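Local coordinates for protein uroporphyrinogen III cosynthase (HemD) (Helicobacter pylori, PDB 3P9Z) that probably catalyses the cyclisation of the linear tetrapyrrole hydroxymethylbilane to uroporphyrinogen III, with loss of water, on the way to protoporphyrin IX, at residues Leu31-Thr44 against Ile104-Leu116. Sequence-based numbering, arbitrary orientation.
Sequences LELDPTPFNALIFT and IFPLLEKKSVLYL
Strands 40-43 and 112-116 pair in parallel inside the sheet of one of the two alpha/beta domains of this HemD-family enzyme, 40-43 flanked on its other edge by strand 70-72 and 112-116 by strand 135-146. The backbone bonds show how parallel pairing works: Ala40 and Ile42 each lend both N-H and C=O to the neighbour, Ala40 reaching Ser112 O and Leu114 N, Ile42 reaching Leu114 O and Leu116 N. The Leu114 N to Ala40 O bond, at 2.9 Å, is fairly straight (161°).

Where the pairing begins, the amide of Asn39 stands in for a backbone carbonyl: its OD1 accepts from Ser112 N at 2.9 Å, the donor lying in the carbonyl plane. Beside it, the Phe38 ring lies with one face over Leu114 CB, a CH-pi contact 3.9 Å from the centroid, while Pro37 CB sits over the rim of the opposite face.

The two sides of the sheet are filled differently. On the side of Ile42, its CG1 branch is anti to the backbone N (chi1 -174°), carrying CD1 to Ile104 CD1, just ahead of the short, weakly bonded helix 105-108, and to Leu108 CD1 within it; CG2 presses on Val113 CG1 at a tight 3.4 Å. On the other side, Leu41 lies alongside Leu114, and Leu116 sends CD1 to Phe43 CZ and CD2 to Leu31 CD1. Just past the end of strand 40-43 the hydroxyls of Thr44 and Tyr115 both hydrogen-bond a malonate ion, probably from the crystallisation liquor though such ions can mark a pocket, and a water bridges the backbones, accepting from Thr44 N and donating to Leu116 O at 2.6 Å.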
loop_
_atom_site.group_PDB
_atom_site.type_symbol
_atom_site.label_atom_id
_atom_site.label_comp_id
_atom_site.label_asym_id
_atom_site.label_seq_id
_atom_site.Cartn_x
_atom_site.Cartn_y
_atom_site.Cartn_z
ATOM N N LEU A 31 -13.167 12.944 4.130
ATOM C CA LEU A 31 -14.392 12.290 3.714
ATOM C C LEU A 31 -15.535 13.293 3.816
ATOM O O LEU A 31 -15.918 13.717 4.922
ATOM C CB LEU A 31 -14.648 11.050 4.571
ATOM C CG LEU A 31 -15.879 10.211 4.268
ATOM C CD1 LEU A 31 -15.726 9.479 2.930
ATOM C CD2 LEU A 31 -16.087 9.245 5.435
ATOM N N GLU A 32 -16.062 13.665 2.656
ATOM C CA GLU A 32 -17.113 14.674 2.531
ATOM C C GLU A 32 -18.502 14.058 2.677
ATOM O O GLU A 32 -19.421 14.695 3.227
ATOM C CB GLU A 32 -17.008 15.391 1.176
ATOM N N LEU A 33 -18.638 12.824 2.179
ATOM C CA LEU A 33 -19.882 12.053 2.210
ATOM C C LEU A 33 -20.483 11.871 3.619
ATOM O O LEU A 33 -19.754 11.690 4.613
ATOM C CB LEU A 33 -19.628 10.675 1.572
ATOM N N ASP A 34 -21.810 11.921 3.693
ATOM C CA ASP A 34 -22.551 11.531 4.892
ATOM C C ASP A 34 -22.575 9.994 4.955
ATOM O O ASP A 34 -23.097 9.345 4.034
ATOM C CB ASP A 34 -23.984 12.099 4.814
ATOM C CG ASP A 34 -24.897 11.599 5.935
ATOM O OD1 ASP A 34 -24.402 11.193 7.010
ATOM O OD2 ASP A 34 -26.135 11.628 5.743
ATOM N N PRO A 35 -22.002 9.397 6.026
ATOM C CA PRO A 35 -22.014 7.932 6.087
ATOM C C PRO A 35 -23.324 7.274 6.605
ATOM O O PRO A 35 -23.388 6.058 6.658
ATOM C CB PRO A 35 -20.816 7.596 6.986
ATOM C CG PRO A 35 -20.600 8.827 7.854
ATOM C CD PRO A 35 -21.291 10.006 7.173
ATOM N N THR A 36 -24.342 8.072 6.947
ATOM C CA THR A 36 -25.641 7.575 7.431
ATOM C C THR A 36 -26.285 6.405 6.636
ATOM O O THR A 36 -26.799 5.483 7.241
ATOM C CB THR A 36 -26.660 8.757 7.610
ATOM O OG1 THR A 36 -26.090 9.744 8.488
ATOM C CG2 THR A 36 -27.990 8.273 8.202
ATOM N N PRO A 37 -26.266 6.449 5.282
ATOM C CA PRO A 37 -26.864 5.341 4.516
ATOM C C PRO A 37 -26.160 3.979 4.592
ATOM O O PRO A 37 -26.702 2.994 4.075
ATOM C CB PRO A 37 -26.800 5.841 3.063
ATOM C CG PRO A 37 -26.641 7.325 3.175
ATOM C CD PRO A 37 -25.835 7.547 4.396
ATOM N N PHE A 38 -24.984 3.908 5.215
ATOM C CA PHE A 38 -24.161 2.684 5.125
ATOM C C PHE A 38 -24.114 1.838 6.391
ATOM O O PHE A 38 -23.885 2.365 7.492
ATOM C CB PHE A 38 -22.728 3.024 4.667
ATOM C CG PHE A 38 -22.689 3.850 3.415
ATOM C CD1 PHE A 38 -22.803 3.247 2.164
ATOM C CD2 PHE A 38 -22.543 5.240 3.490
ATOM C CE1 PHE A 38 -22.786 4.024 1.009
ATOM C CE2 PHE A 38 -22.517 6.031 2.346
ATOM C CZ PHE A 38 -22.649 5.431 1.103
ATOM N N ASN A 39 -24.283 0.525 6.228
ATOM C CA ASN A 39 -24.116 -0.402 7.366
ATOM C C ASN A 39 -22.899 -1.334 7.247
ATOM O O ASN A 39 -22.743 -2.281 8.035
ATOM C CB ASN A 39 -25.400 -1.223 7.628
ATOM C CG ASN A 39 -25.917 -1.956 6.382
ATOM O OD1 ASN A 39 -25.310 -1.917 5.301
ATOM N ND2 ASN A 39 -27.066 -2.626 6.537
ATOM N N ALA A 40 -22.047 -1.064 6.262
ATOM C CA ALA A 40 -20.782 -1.769 6.114
ATOM C C ALA A 40 -19.739 -0.871 5.483
ATOM O O ALA A 40 -20.025 -0.137 4.531
ATOM C CB ALA A 40 -20.955 -3.045 5.255
ATOM N N LEU A 41 -18.523 -0.947 6.005
ATOM C CA LEU A 41 -17.392 -0.287 5.379
ATOM C C LEU A 41 -16.443 -1.360 4.864
ATOM O O LEU A 41 -16.354 -2.455 5.435
ATOM C CB LEU A 41 -16.638 0.573 6.386
ATOM C CG LEU A 41 -17.367 1.594 7.273
ATOM C CD1 LEU A 41 -16.367 2.142 8.267
ATOM C CD2 LEU A 41 -18.037 2.731 6.473
ATOM N N ILE A 42 -15.716 -1.042 3.805
ATOM C CA ILE A 42 -14.663 -1.935 3.366
ATOM C C ILE A 42 -13.372 -1.178 3.062
ATOM O O ILE A 42 -13.396 -0.078 2.500
ATOM C CB ILE A 42 -15.139 -2.885 2.226
ATOM C CG1 ILE A 42 -14.048 -3.918 1.886
ATOM C CG2 ILE A 42 -15.623 -2.110 0.982
ATOM C CD1 ILE A 42 -14.589 -5.099 1.164
ATOM N N PHE A 43 -12.260 -1.778 3.487
ATOM C CA PHE A 43 -10.922 -1.245 3.325
ATOM C C PHE A 43 -10.044 -2.310 2.671
ATOM O O PHE A 43 -10.204 -3.506 2.949
ATOM C CB PHE A 43 -10.313 -0.913 4.701
ATOM C CG PHE A 43 -11.074 0.137 5.475
ATOM C CD1 PHE A 43 -12.203 -0.204 6.218
ATOM C CD2 PHE A 43 -10.642 1.461 5.474
ATOM C CE1 PHE A 43 -12.916 0.768 6.954
ATOM C CE2 PHE A 43 -11.333 2.447 6.212
ATOM C CZ PHE A 43 -12.467 2.102 6.948
ATOM N N THR A 44 -9.135 -1.873 1.803
ATOM C CA THR A 44 -8.110 -2.752 1.235
ATOM C C THR A 44 -6.723 -2.363 1.751
ATOM O O THR A 44 -5.796 -3.144 1.648
ATOM C CB THR A 44 -8.067 -2.668 -0.296
ATOM O OG1 THR A 44 -7.884 -1.304 -0.672
ATOM C CG2 THR A 44 -9.341 -3.179 -0.913
ATOM N N ILE A 104 -15.690 -13.041 1.716
ATOM C CA ILE A 104 -16.440 -12.057 2.460
ATOM C C ILE A 104 -17.556 -11.473 1.617
ATOM O O ILE A 104 -18.398 -10.796 2.110
ATOM C CB ILE A 104 -15.600 -10.940 3.106
ATOM C CG1 ILE A 104 -15.120 -9.965 2.090
ATOM C CG2 ILE A 104 -14.449 -11.471 3.838
ATOM C CD1 ILE A 104 -15.012 -8.690 2.654
ATOM N N PHE A 105 -17.562 -11.756 0.340
ATOM C CA PHE A 105 -18.537 -11.132 -0.503
ATOM C C PHE A 105 -19.966 -11.503 -0.155
ATOM O O PHE A 105 -20.847 -10.697 -0.233
ATOM C CB PHE A 105 -18.200 -11.369 -1.956
ATOM C CG PHE A 105 -16.915 -10.779 -2.345
ATOM C CD1 PHE A 105 -16.718 -9.439 -2.243
ATOM C CD2 PHE A 105 -15.888 -11.561 -2.747
ATOM C CE1 PHE A 105 -15.554 -8.896 -2.564
ATOM C CE2 PHE A 105 -14.720 -11.030 -3.086
ATOM C CZ PHE A 105 -14.529 -9.694 -2.989
ATOM N N PRO A 106 -20.160 -12.730 0.267
ATOM C CA PRO A 106 -21.456 -13.179 0.729
ATOM C C PRO A 106 -21.909 -12.456 1.963
ATOM O O PRO A 106 -23.056 -12.262 2.138
ATOM C CB PRO A 106 -21.210 -14.633 1.029
ATOM C CG PRO A 106 -20.118 -14.988 0.178
ATOM C CD PRO A 106 -19.226 -13.836 0.165
ATOM N N LEU A 107 -20.989 -12.065 2.800
ATOM C CA LEU A 107 -21.321 -11.317 4.009
ATOM C C LEU A 107 -21.754 -9.903 3.661
ATOM O O LEU A 107 -22.403 -9.234 4.465
ATOM C CB LEU A 107 -20.130 -11.261 4.978
ATOM C CG LEU A 107 -19.441 -12.570 5.406
ATOM C CD1 LEU A 107 -18.264 -12.248 6.301
ATOM C CD2 LEU A 107 -20.382 -13.537 6.104
ATOM N N LEU A 108 -21.395 -9.459 2.462
ATOM C CA LEU A 108 -21.714 -8.105 2.006
ATOM C C LEU A 108 -23.000 -8.033 1.180
ATOM O O LEU A 108 -23.504 -6.940 0.891
ATOM C CB LEU A 108 -20.550 -7.518 1.212
ATOM C CG LEU A 108 -19.205 -7.358 1.922
ATOM C CD1 LEU A 108 -18.204 -6.639 1.004
ATOM C CD2 LEU A 108 -19.352 -6.624 3.262
ATOM N N GLU A 109 -23.525 -9.194 0.808
ATOM C CA GLU A 109 -24.785 -9.259 0.078
ATOM C C GLU A 109 -25.868 -8.658 0.970
ATOM O O GLU A 109 -25.877 -8.881 2.180
ATOM C CB GLU A 109 -25.126 -10.705 -0.304
ATOM N N LYS A 110 -26.756 -7.877 0.367
ATOM C CA LYS A 110 -27.852 -7.212 1.079
ATOM C C LYS A 110 -27.404 -6.078 2.010
ATOM O O LYS A 110 -28.209 -5.583 2.806
ATOM C CB LYS A 110 -28.721 -8.223 1.846
ATOM C CG LYS A 110 -28.943 -9.559 1.135
ATOM C CD LYS A 110 -30.365 -9.733 0.661
ATOM C CE LYS A 110 -30.875 -11.097 1.073
ATOM N NZ LYS A 110 -32.063 -11.504 0.291
ATOM N N LYS A 111 -26.148 -5.638 1.884
ATOM C CA LYS A 111 -25.622 -4.514 2.675
ATOM C C LYS A 111 -25.413 -3.251 1.820
ATOM O O LYS A 111 -25.181 -3.358 0.623
ATOM C CB LYS A 111 -24.282 -4.876 3.326
ATOM C CG LYS A 111 -24.278 -6.104 4.244
ATOM C CD LYS A 111 -25.133 -5.936 5.478
ATOM C CE LYS A 111 -25.029 -7.161 6.386
ATOM N NZ LYS A 111 -24.284 -6.827 7.617
ATOM N N SER A 112 -25.481 -2.071 2.451
ATOM C CA SER A 112 -25.034 -0.806 1.833
ATOM C C SER A 112 -23.595 -0.530 2.250
ATOM O O SER A 112 -23.338 -0.195 3.406
ATOM C CB SER A 112 -25.898 0.357 2.293
ATOM O OG SER A 112 -27.139 0.324 1.627
ATOM N N VAL A 113 -22.679 -0.662 1.293
ATOM C CA VAL A 113 -21.241 -0.674 1.559
ATOM C C VAL A 113 -20.534 0.623 1.120
ATOM O O VAL A 113 -20.782 1.165 0.030
ATOM C CB VAL A 113 -20.557 -1.877 0.849
ATOM C CG1 VAL A 113 -19.057 -1.923 1.177
ATOM C CG2 VAL A 113 -21.237 -3.201 1.212
ATOM N N LEU A 114 -19.665 1.120 1.987
ATOM C CA LEU A 114 -18.843 2.264 1.668
ATOM C C LEU A 114 -17.407 1.791 1.602
ATOM O O LEU A 114 -16.850 1.321 2.601
ATOM C CB LEU A 114 -18.977 3.353 2.728
ATOM C CG LEU A 114 -18.124 4.615 2.514
ATOM C CD1 LEU A 114 -18.404 5.311 1.142
ATOM C CD2 LEU A 114 -18.386 5.570 3.650
ATOM N N TYR A 115 -16.830 1.902 0.416
ATOM C CA TYR A 115 -15.438 1.532 0.182
ATOM C C TYR A 115 -14.532 2.755 0.331
ATOM O O TYR A 115 -14.589 3.673 -0.474
ATOM C CB TYR A 115 -15.313 0.933 -1.223
ATOM C CG TYR A 115 -13.918 0.565 -1.660
ATOM C CD1 TYR A 115 -12.959 0.110 -0.746
ATOM C CD2 TYR A 115 -13.572 0.614 -3.009
ATOM C CE1 TYR A 115 -11.670 -0.252 -1.169
ATOM C CE2 TYR A 115 -12.296 0.248 -3.447
ATOM C CZ TYR A 115 -11.352 -0.183 -2.531
ATOM O OH TYR A 115 -10.091 -0.535 -2.982
ATOM N N LEU A 116 -13.688 2.757 1.357
ATOM C CA LEU A 116 -12.742 3.863 1.560
ATOM C C LEU A 116 -11.441 3.496 0.864
ATOM O O LEU A 116 -10.753 2.537 1.254
ATOM C CB LEU A 116 -12.574 4.177 3.061
ATOM C CG LEU A 116 -14.005 4.466 3.592
ATOM C CD1 LEU A 116 -14.293 3.977 4.991
ATOM C CD2 LEU A 116 -14.491 5.909 3.419
HETATM O O HOH W 1 -28.261 2.957 1.902
HETATM O O HOH W 2 -23.762 -4.387 8.919
HETATM O O HOH W 3 -28.620 -3.612 4.262
HETATM O O HOH W 4 -8.731 0.886 1.333
#